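Local atomic coordinates of endo-xylogalacturonan hydrolase A (Aspergillus tubingensis, PDB entry 4C2L), a protein that hydrolyses xylogalacturonan, the xylose-substituted galacturonan backbone found in the hairy regions of pectin. Residues A[227-241]-A[256-270]. Residues are numbered along the deposited sequence; the frame is centred on the assembly and turned at random. Where two conformers were deposited one is given.
Sequences ISCTGSHGISVGSLG and ATMINSTKAAGIKTY. With NAG (2-acetamido-2-deoxy-beta-D-glucopyranose), chain D; SO4 (sulfate ion), chain E; SO4 (sulfate ion), chain H.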
ATOM      1  N   ILE A 227       5.778   2.381 -10.996  1.00 14.74           N
ATOM      2  CA  ILE A 227       4.455   2.220 -10.447  1.00 14.92           C
ATOM      3  C   ILE A 227       3.609   3.387 -10.907  1.00 15.43           C
ATOM      4  O   ILE A 227       4.096   4.529 -11.022  1.00 15.60           O
ATOM      5  CB  ILE A 227       4.509   2.083  -8.900  1.00 14.81           C
ATOM      6  CG1 ILE A 227       3.113   1.850  -8.324  1.00 14.80           C
ATOM      7  CG2 ILE A 227       5.153   3.315  -8.250  1.00 14.87           C
ATOM      8  CD1 ILE A 227       3.151   1.250  -6.925  1.00 15.55           C
ATOM      9  N   SER A 228       2.356   3.091 -11.229  1.00 15.46           N
ATOM     10  CA  SER A 228       1.392   4.124 -11.536  0.80 16.70           C
ATOM     11  C   SER A 228       0.256   4.042 -10.527  1.00 16.85           C
ATOM     12  O   SER A 228      -0.267   2.958 -10.266  1.00 16.40           O
ATOM     13  CB  SER A 228       0.850   3.932 -12.955  0.80 17.96           C
ATOM     14  OG  SER A 228      -0.205   4.840 -13.178  0.80 20.80           O
ATOM     15  N   CYS A 229      -0.114   5.187  -9.967  1.00 17.01           N
ATOM     16  CA  CYS A 229      -1.168   5.260  -8.943  1.00 18.13           C
ATOM     17  C   CYS A 229      -2.147   6.370  -9.296  1.00 17.39           C
ATOM     18  O   CYS A 229      -1.741   7.522  -9.511  1.00 17.65           O
ATOM     19  CB  CYS A 229      -0.578   5.566  -7.560  1.00 21.17           C
ATOM     20  SG  CYS A 229       0.957   4.685  -7.154  1.00 29.12           S
ATOM     21  N   THR A 230      -3.434   6.040  -9.319  1.00 16.08           N
ATOM     22  CA  THR A 230      -4.471   7.019  -9.644  1.00 15.32           C
ATOM     23  C   THR A 230      -5.484   7.095  -8.516  1.00 15.05           C
ATOM     24  O   THR A 230      -6.053   6.080  -8.132  1.00 14.61           O
ATOM     25  CB  THR A 230      -5.199   6.641 -10.956  1.00 15.55           C
ATOM     26  OG1 THR A 230      -4.255   6.577 -12.027  1.00 16.20           O
ATOM     27  CG2 THR A 230      -6.250   7.660 -11.298  1.00 15.34           C
ATOM     28  N   GLY A 231      -5.687   8.292  -7.979  1.00 14.43           N
ATOM     29  CA  GLY A 231      -6.669   8.505  -6.928  1.00 14.95           C
ATOM     30  C   GLY A 231      -6.173   8.132  -5.546  1.00 14.79           C
ATOM     31  O   GLY A 231      -6.950   8.109  -4.591  1.00 15.30           O
ATOM     32  N   SER A 232      -4.868   7.888  -5.434  1.00 15.42           N
ATOM     33  CA  SER A 232      -4.285   7.391  -4.192  1.00 15.03           C
ATOM     34  C   SER A 232      -3.950   8.499  -3.179  1.00 15.57           C
ATOM     35  O   SER A 232      -4.176   9.678  -3.431  1.00 15.82           O
ATOM     36  CB  SER A 232      -3.048   6.538  -4.521  1.00 15.88           C
ATOM     37  OG  SER A 232      -1.916   7.354  -4.773  1.00 16.68           O
ATOM     38  N   HIS A 233      -3.437   8.102  -2.020  1.00 14.89           N
ATOM     39  CA  HIS A 233      -2.917   9.047  -1.037  1.00 16.02           C
ATOM     40  C   HIS A 233      -1.405   9.071  -1.070  1.00 15.63           C
ATOM     41  O   HIS A 233      -0.763   9.577  -0.151  1.00 16.40           O
ATOM     42  CB  HIS A 233      -3.429   8.681   0.342  1.00 16.17           C
ATOM     43  CG  HIS A 233      -4.916   8.877   0.517  1.00 17.87           C
ATOM     44  ND1 HIS A 233      -5.535   8.676   1.702  1.00 18.57           N
ATOM     45  CD2 HIS A 233      -5.904   9.281  -0.386  1.00 17.86           C
ATOM     46  CE1 HIS A 233      -6.852   8.934   1.567  1.00 19.44           C
ATOM     47  NE2 HIS A 233      -7.075   9.312   0.290  1.00 18.75           N
ATOM     48  N   GLY A 234      -0.831   8.503  -2.129  1.00 15.68           N
ATOM     49  CA  GLY A 234       0.606   8.595  -2.413  1.00 15.32           C
ATOM     50  C   GLY A 234       1.483   7.428  -1.984  1.00 15.24           C
ATOM     51  O   GLY A 234       0.989   6.433  -1.454  1.00 14.33           O
ATOM     52  N   ILE A 235       2.781   7.556  -2.251  1.00 14.06           N
ATOM     53  CA  ILE A 235       3.794   6.621  -1.765  1.00 14.39           C
ATOM     54  C   ILE A 235       4.166   7.221  -0.423  1.00 14.41           C
ATOM     55  O   ILE A 235       4.776   8.290  -0.364  1.00 13.40           O
ATOM     56  CB  ILE A 235       5.023   6.601  -2.707  1.00 15.13           C
ATOM     57  CG1 ILE A 235       4.645   6.188  -4.132  1.00 16.77           C
ATOM     58  CG2 ILE A 235       6.135   5.699  -2.171  1.00 14.85           C
ATOM     59  CD1 ILE A 235       4.124   4.782  -4.288  1.00 16.64           C
ATOM     60  N   SER A 236       3.765   6.540   0.651  1.00 13.62           N
ATOM     61  CA  SER A 236       3.648   7.170   1.948  1.00 14.40           C
ATOM     62  C   SER A 236       4.406   6.399   3.026  1.00 13.63           C
ATOM     63  O   SER A 236       4.199   5.204   3.186  1.00 14.01           O
ATOM     64  CB  SER A 236       2.147   7.213   2.298  1.00 15.49           C
ATOM     65  OG  SER A 236       1.886   7.997   3.445  1.00 19.17           O
ATOM     66  N   VAL A 237       5.307   7.068   3.743  1.00 12.85           N
ATOM     67  CA  VAL A 237       5.912   6.449   4.924  1.00 12.81           C
ATOM     68  C   VAL A 237       4.974   6.715   6.095  1.00 12.71           C
ATOM     69  O   VAL A 237       4.681   7.869   6.437  1.00 12.75           O
ATOM     70  CB  VAL A 237       7.322   6.996   5.248  1.00 12.82           C
ATOM     71  CG1 VAL A 237       7.816   6.465   6.595  1.00 13.20           C
ATOM     72  CG2 VAL A 237       8.313   6.630   4.140  1.00 13.22           C
ATOM     73  N   GLY A 238       4.517   5.647   6.728  1.00 13.22           N
ATOM     74  CA  GLY A 238       3.691   5.775   7.925  1.00 13.33           C
ATOM     75  C   GLY A 238       2.222   5.387   7.753  1.00 15.15           C
ATOM     76  O   GLY A 238       1.856   4.715   6.771  1.00 15.31           O
ATOM     77  N   SER A 239       1.373   5.790   8.709  1.00 14.94           N
ATOM     78  CA  SER A 239       1.818   6.582   9.870  1.00 15.15           C
ATOM     79  C   SER A 239       2.729   5.766  10.782  1.00 14.61           C
ATOM     80  O   SER A 239       2.629   4.547  10.856  1.00 14.15           O
ATOM     81  CB  SER A 239       0.631   7.073  10.691  1.00 16.57           C
ATOM     82  OG  SER A 239      -0.120   5.978  11.175  1.00 17.52           O
ATOM     83  N   LEU A 240       3.609   6.468  11.479  1.00 13.94           N
ATOM     84  CA  LEU A 240       4.478   5.844  12.469  1.00 14.48           C
ATOM     85  C   LEU A 240       4.264   6.540  13.803  1.00 14.82           C
ATOM     86  O   LEU A 240       3.966   7.730  13.838  1.00 14.89           O
ATOM     87  CB  LEU A 240       5.944   6.022  12.053  1.00 14.46           C
ATOM     88  CG  LEU A 240       6.336   5.554  10.653  1.00 14.02           C
ATOM     89  CD1 LEU A 240       7.813   5.851  10.449  1.00 14.56           C
ATOM     90  CD2 LEU A 240       6.043   4.069  10.453  1.00 13.88           C
ATOM     91  N   GLY A 241       4.412   5.782  14.883  1.00 16.16           N
ATOM     92  CA  GLY A 241       4.470   6.349  16.229  1.00 17.60           C
ATOM     93  C   GLY A 241       3.164   6.356  17.010  1.00 18.75           C
ATOM     94  O   GLY A 241       3.101   6.951  18.079  1.00 18.83           O
ATOM     95  N   ALA A 256       7.688   6.611 -10.285  1.00 14.47           N
ATOM     96  CA  ALA A 256       6.291   6.643  -9.857  1.00 15.65           C
ATOM     97  C   ALA A 256       5.508   7.693 -10.619  1.00 16.29           C
ATOM     98  O   ALA A 256       5.864   8.875 -10.622  1.00 17.00           O
ATOM     99  CB  ALA A 256       6.188   6.919  -8.364  1.00 15.58           C
ATOM    100  N   THR A 257       4.435   7.263 -11.256  1.00 15.89           N
ATOM    101  CA  THR A 257       3.512   8.205 -11.883  1.00 16.82           C
ATOM    102  C   THR A 257       2.290   8.308 -10.992  1.00 17.26           C
ATOM    103  O   THR A 257       1.522   7.344 -10.856  1.00 16.93           O
ATOM    104  CB  THR A 257       3.125   7.729 -13.287  1.00 18.21           C
ATOM    105  OG1 THR A 257       4.319   7.587 -14.064  1.00 19.25           O
ATOM    106  CG2 THR A 257       2.161   8.749 -13.975  1.00 18.55           C
ATOM    107  N   MET A 258       2.130   9.481 -10.377  1.00 16.29           N
ATOM    108  CA  MET A 258       1.117   9.732  -9.374  1.00 17.55           C
ATOM    109  C   MET A 258       0.079  10.685  -9.959  1.00 18.72           C
ATOM    110  O   MET A 258       0.365  11.866 -10.213  1.00 20.62           O
ATOM    111  CB  MET A 258       1.762  10.335  -8.114  1.00 17.67           C
ATOM    112  CG  MET A 258       2.912   9.499  -7.545  1.00 17.70           C
ATOM    113  SD  MET A 258       2.485   7.774  -7.215  1.00 19.49           S
ATOM    114  CE  MET A 258       1.408   7.994  -5.821  1.00 18.60           C
ATOM    115  N   ILE A 259      -1.114  10.153 -10.190  1.00 17.15           N
ATOM    116  CA  ILE A 259      -2.173  10.863 -10.893  1.00 16.84           C
ATOM    117  C   ILE A 259      -3.338  11.099  -9.934  1.00 16.68           C
ATOM    118  O   ILE A 259      -3.804  10.156  -9.285  1.00 16.14           O
ATOM    119  CB  ILE A 259      -2.674  10.009 -12.088  1.00 17.15           C
ATOM    120  CG1 ILE A 259      -1.516   9.682 -13.042  1.00 17.89           C
ATOM    121  CG2 ILE A 259      -3.821  10.720 -12.795  1.00 17.66           C
ATOM    122  CD1 ILE A 259      -1.771   8.506 -13.972  1.00 19.96           C
ATOM    123  N   ASN A 260      -3.802  12.345  -9.827  1.00 15.86           N
ATOM    124  CA  ASN A 260      -4.976  12.651  -9.010  1.00 17.02           C
ATOM    125  C   ASN A 260      -4.871  12.114  -7.591  1.00 16.75           C
ATOM    126  O   ASN A 260      -5.857  11.636  -7.029  1.00 17.40           O
ATOM    127  CB  ASN A 260      -6.239  12.051  -9.649  1.00 18.43           C
ATOM    128  CG  ASN A 260      -6.632  12.746 -10.926  1.00 21.12           C
ATOM    129  OD1 ASN A 260      -6.044  13.756 -11.305  1.00 20.32           O
ATOM    130  ND2 ASN A 260      -7.632  12.195 -11.611  1.00 22.97           N
ATOM    131  N   SER A 261      -3.676  12.176  -7.014  1.00 16.55           N
ATOM    132  CA  SER A 261      -3.456  11.665  -5.673  0.50 16.15           C
ATOM    133  C   SER A 261      -3.458  12.830  -4.665  1.00 16.37           C
ATOM    134  O   SER A 261      -3.271  13.993  -5.050  1.00 16.65           O
ATOM    135  CB  SER A 261      -2.163  10.837  -5.641  0.50 15.99           C
ATOM    136  OG  SER A 261      -2.294   9.666  -6.467  0.50 14.89           O
ATOM    137  N   THR A 262      -3.702  12.544  -3.394  1.00 15.56           N
ATOM    138  CA  THR A 262      -3.712  13.644  -2.416  1.00 15.77           C
ATOM    139  C   THR A 262      -2.297  14.175  -2.195  1.00 16.26           C
ATOM    140  O   THR A 262      -2.104  15.362  -1.958  1.00 17.59           O
ATOM    141  CB  THR A 262      -4.338  13.240  -1.065  1.00 16.17           C
ATOM    142  OG1 THR A 262      -3.658  12.091  -0.557  1.00 16.00           O
ATOM    143  CG2 THR A 262      -5.844  12.946  -1.208  1.00 16.51           C
ATOM    144  N   LYS A 263      -1.320  13.281  -2.239  1.00 16.74           N
ATOM    145  CA  LYS A 263       0.104  13.646  -2.287  1.00 16.48           C
ATOM    146  C   LYS A 263       0.770  12.613  -3.165  1.00 15.73           C
ATOM    147  O   LYS A 263       0.326  11.464  -3.224  1.00 16.67           O
ATOM    148  CB  LYS A 263       0.746  13.696  -0.888  1.00 16.88           C
ATOM    149  CG  LYS A 263       0.845  12.341  -0.183  1.00 17.44           C
ATOM    150  CD  LYS A 263       1.474  12.454   1.201  1.00 18.16           C
ATOM    151  CE  LYS A 263       1.669  11.086   1.858  1.00 19.07           C
ATOM    152  NZ  LYS A 263       0.379  10.478   2.272  1.00 19.61           N
ATOM    153  N   ALA A 264       1.812  13.005  -3.885  1.00 14.76           N
ATOM    154  CA  ALA A 264       2.560  12.042  -4.662  1.00 14.49           C
ATOM    155  C   ALA A 264       3.387  11.174  -3.715  1.00 13.89           C
ATOM    156  O   ALA A 264       3.516   9.970  -3.894  1.00 13.47           O
ATOM    157  CB  ALA A 264       3.459  12.747  -5.664  1.00 14.67           C
ATOM    158  N   ALA A 265       3.923  11.802  -2.681  1.00 13.80           N
ATOM    159  CA  ALA A 265       4.802  11.090  -1.757  1.00 13.46           C
ATOM    160  C   ALA A 265       4.840  11.828  -0.448  1.00 13.28           C
ATOM    161  O   ALA A 265       4.582  13.034  -0.400  1.00 13.44           O
ATOM    162  CB  ALA A 265       6.201  10.978  -2.335  1.00 14.17           C
ATOM    163  N   GLY A 266       5.132  11.113   0.635  1.00 12.88           N
ATOM    164  CA  GLY A 266       5.258  11.808   1.903  1.00 12.81           C
ATOM    165  C   GLY A 266       5.623  10.929   3.073  1.00 13.07           C
ATOM    166  O   GLY A 266       5.811   9.712   2.928  1.00 12.49           O
ATOM    167  N   ILE A 267       5.747  11.592   4.221  1.00 12.81           N
ATOM    168  CA  ILE A 267       6.066  10.963   5.499  1.00 13.23           C
ATOM    169  C   ILE A 267       5.051  11.455   6.525  1.00 13.59           C
ATOM    170  O   ILE A 267       4.772  12.657   6.580  1.00 14.14           O
ATOM    171  CB  ILE A 267       7.501  11.337   5.959  1.00 12.95           C
ATOM    172  CG1 ILE A 267       8.522  10.837   4.921  1.00 13.42           C
ATOM    173  CG2 ILE A 267       7.793  10.710   7.333  1.00 13.03           C
ATOM    174  CD1 ILE A 267       9.936  11.351   5.124  1.00 14.29           C
ATOM    175  N   LYS A 268       4.498  10.543   7.335  1.00 13.96           N
ATOM    176  CA  LYS A 268       3.507  10.921   8.340  1.00 15.27           C
ATOM    177  C   LYS A 268       3.885  10.317   9.672  1.00 14.82           C
ATOM    178  O   LYS A 268       3.996   9.102   9.791  1.00 14.01           O
ATOM    179  CB  LYS A 268       2.110  10.370   8.025  1.00 17.72           C
ATOM    180  CG  LYS A 268       1.611  10.491   6.613  1.00 20.93           C
ATOM    181  CD  LYS A 268       0.109  10.204   6.571  1.00 22.09           C
ATOM    182  CE  LYS A 268      -0.240   8.789   6.996  1.00 23.16           C
ATOM    183  NZ  LYS A 268      -1.546   8.337   6.413  1.00 24.49           N
ATOM    184  N   THR A 269       4.067  11.153  10.688  1.00 14.68           N
ATOM    185  CA  THR A 269       4.387  10.627  12.012  1.00 15.29           C
ATOM    186  C   THR A 269       3.484  11.284  13.049  1.00 15.02           C
ATOM    187  O   THR A 269       3.091  12.431  12.905  1.00 14.39           O
ATOM    188  CB  THR A 269       5.871  10.849  12.381  1.00 16.33           C
ATOM    189  OG1 THR A 269       6.181  12.249  12.331  1.00 17.03           O
ATOM    190  CG2 THR A 269       6.793  10.104  11.393  1.00 16.63           C
ATOM    191  N   TYR A 270       3.174  10.539  14.104  1.00 15.57           N
ATOM    192  CA  TYR A 270       2.427  11.079  15.225  1.00 17.09           C
ATOM    193  C   TYR A 270       3.319  12.016  16.035  1.00 17.87           C
ATOM    194  O   TYR A 270       4.530  11.839  16.077  1.00 18.62           O
ATOM    195  CB  TYR A 270       1.949   9.943  16.124  1.00 17.20           C
ATOM    196  CG  TYR A 270       0.693   9.272  15.614  1.00 17.95           C
ATOM    197  CD1 TYR A 270       0.758   8.237  14.674  1.00 18.41           C
ATOM    198  CD2 TYR A 270      -0.563   9.660  16.088  1.00 18.22           C
ATOM    199  CE1 TYR A 270      -0.402   7.619  14.204  1.00 18.67           C
ATOM    200  CE2 TYR A 270      -1.722   9.046  15.628  1.00 18.56           C
ATOM    201  CZ  TYR A 270      -1.634   8.029  14.695  1.00 19.21           C
ATOM    202  OH  TYR A 270      -2.797   7.425  14.250  1.00 19.76           O
TER
HETATM  203  C1  NAG D 411      -8.081  12.833 -12.819  1.00 28.15           C
HETATM  204  C2  NAG D 411      -8.899  11.881 -13.679  1.00 31.72           C
HETATM  205  C3  NAG D 411      -9.590  12.608 -14.835  1.00 33.82           C
HETATM  206  C4  NAG D 411     -10.359  13.821 -14.328  1.00 34.94           C
HETATM  207  C5  NAG D 411      -9.387  14.697 -13.533  1.00 35.18           C
HETATM  208  C6  NAG D 411     -10.050  15.965 -13.007  1.00 35.59           C
HETATM  209  C7  NAG D 411      -8.133   9.615 -14.162  1.00 33.37           C
HETATM  210  C8  NAG D 411      -7.075   8.837 -14.883  1.00 33.12           C
HETATM  211  N2  NAG D 411      -7.996  10.926 -14.272  1.00 32.81           N
HETATM  212  O3  NAG D 411     -10.446  11.696 -15.487  1.00 35.63           O
HETATM  213  O4  NAG D 411     -10.908  14.548 -15.414  1.00 39.37           O
HETATM  214  O5  NAG D 411      -8.872  13.941 -12.437  1.00 31.33           O
HETATM  215  O6  NAG D 411     -11.106  15.598 -12.150  1.00 40.19           O
HETATM  216  O7  NAG D 411      -9.045   9.068 -13.533  1.00 35.39           O
HETATM  217  S   SO4 E1407      -2.516   5.244   8.649  1.00 29.69           S
HETATM  218  O1  SO4 E1407      -3.430   5.884   7.680  1.00 32.74           O
HETATM  219  O2  SO4 E1407      -2.696   5.904   9.967  1.00 32.70           O
HETATM  220  O3  SO4 E1407      -1.158   5.415   8.110  1.00 30.45           O
HETATM  221  O4  SO4 E1407      -2.870   3.823   8.807  1.00 33.01           O
HETATM  222  S   SO4 H1410      -4.283  10.153   4.936  1.00 49.04           S
HETATM  223  O1  SO4 H1410      -5.529  10.940   5.074  1.00 52.46           O
HETATM  224  O2  SO4 H1410      -3.451  10.344   6.140  1.00 48.69           O
HETATM  225  O3  SO4 H1410      -3.555  10.660   3.753  1.00 48.50           O
HETATM  226  O4  SO4 H1410      -4.576   8.710   4.740  1.00 48.43           O
HETATM  227  O   HOH W   1       5.650   5.129 -13.789  1.00 19.66           O
HETATM  228  O   HOH W   2       0.550   6.368   5.059  1.00 26.07           O
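The ammonium group of K263 ties two places on 227-241 together: NZ donates to the carbonyl O of H233 at 2.8 Å, nearly in line with that carbonyl, and to S236 OG at 3.1 Å. Its chain runs extended to CE and bends only at the last torsion (chi4 -71°), with CG lying against the same H233 carbonyl. One residue earlier, T262 crosses the H233 side chain at a slant, OG1 3.5 Å from H233 CB and CG2 beside CD2, while H233 ND1 donates to O4 of a sulfate, probably from the crystallisation liquor. K268 reaches a second oxygen of that ion, NZ to O2 2.8 Å; its ammonium group also makes weak hydrogen bonds to the other sulfate, which S239 holds more firmly through N and OG. On the inner side, M258 doubles back at chi2 and chi3 (-54° and -70°), laying SD 3.4 Å from C229 SG, the sulfur disulfide-bonded to C212, and bringing CE against S232 OG and G234 CA. S232 OG in turn shares a 2.9 Å hydrogen bond with S261 OG and accepts from G234 N in an ST turn. Y270 turns its ring edge to L240 O, which lies in the ring plane, and to S239 OG, 3.5 Å from CE1. N260, just past the first strand pair, carries the N-linked N-acetylglucosamine on ND2, while its OD1 accepts from N293. Parallel backbone bonding joins 227-230 to 256-259 and, beyond the corner, 235-240 to 266-269, with a beta bulge at G238-S239. These are successive coils of the right-handed parallel beta-helix of glycoside hydrolase family 28, and H233, beside D210, marks the probable active-site cleft.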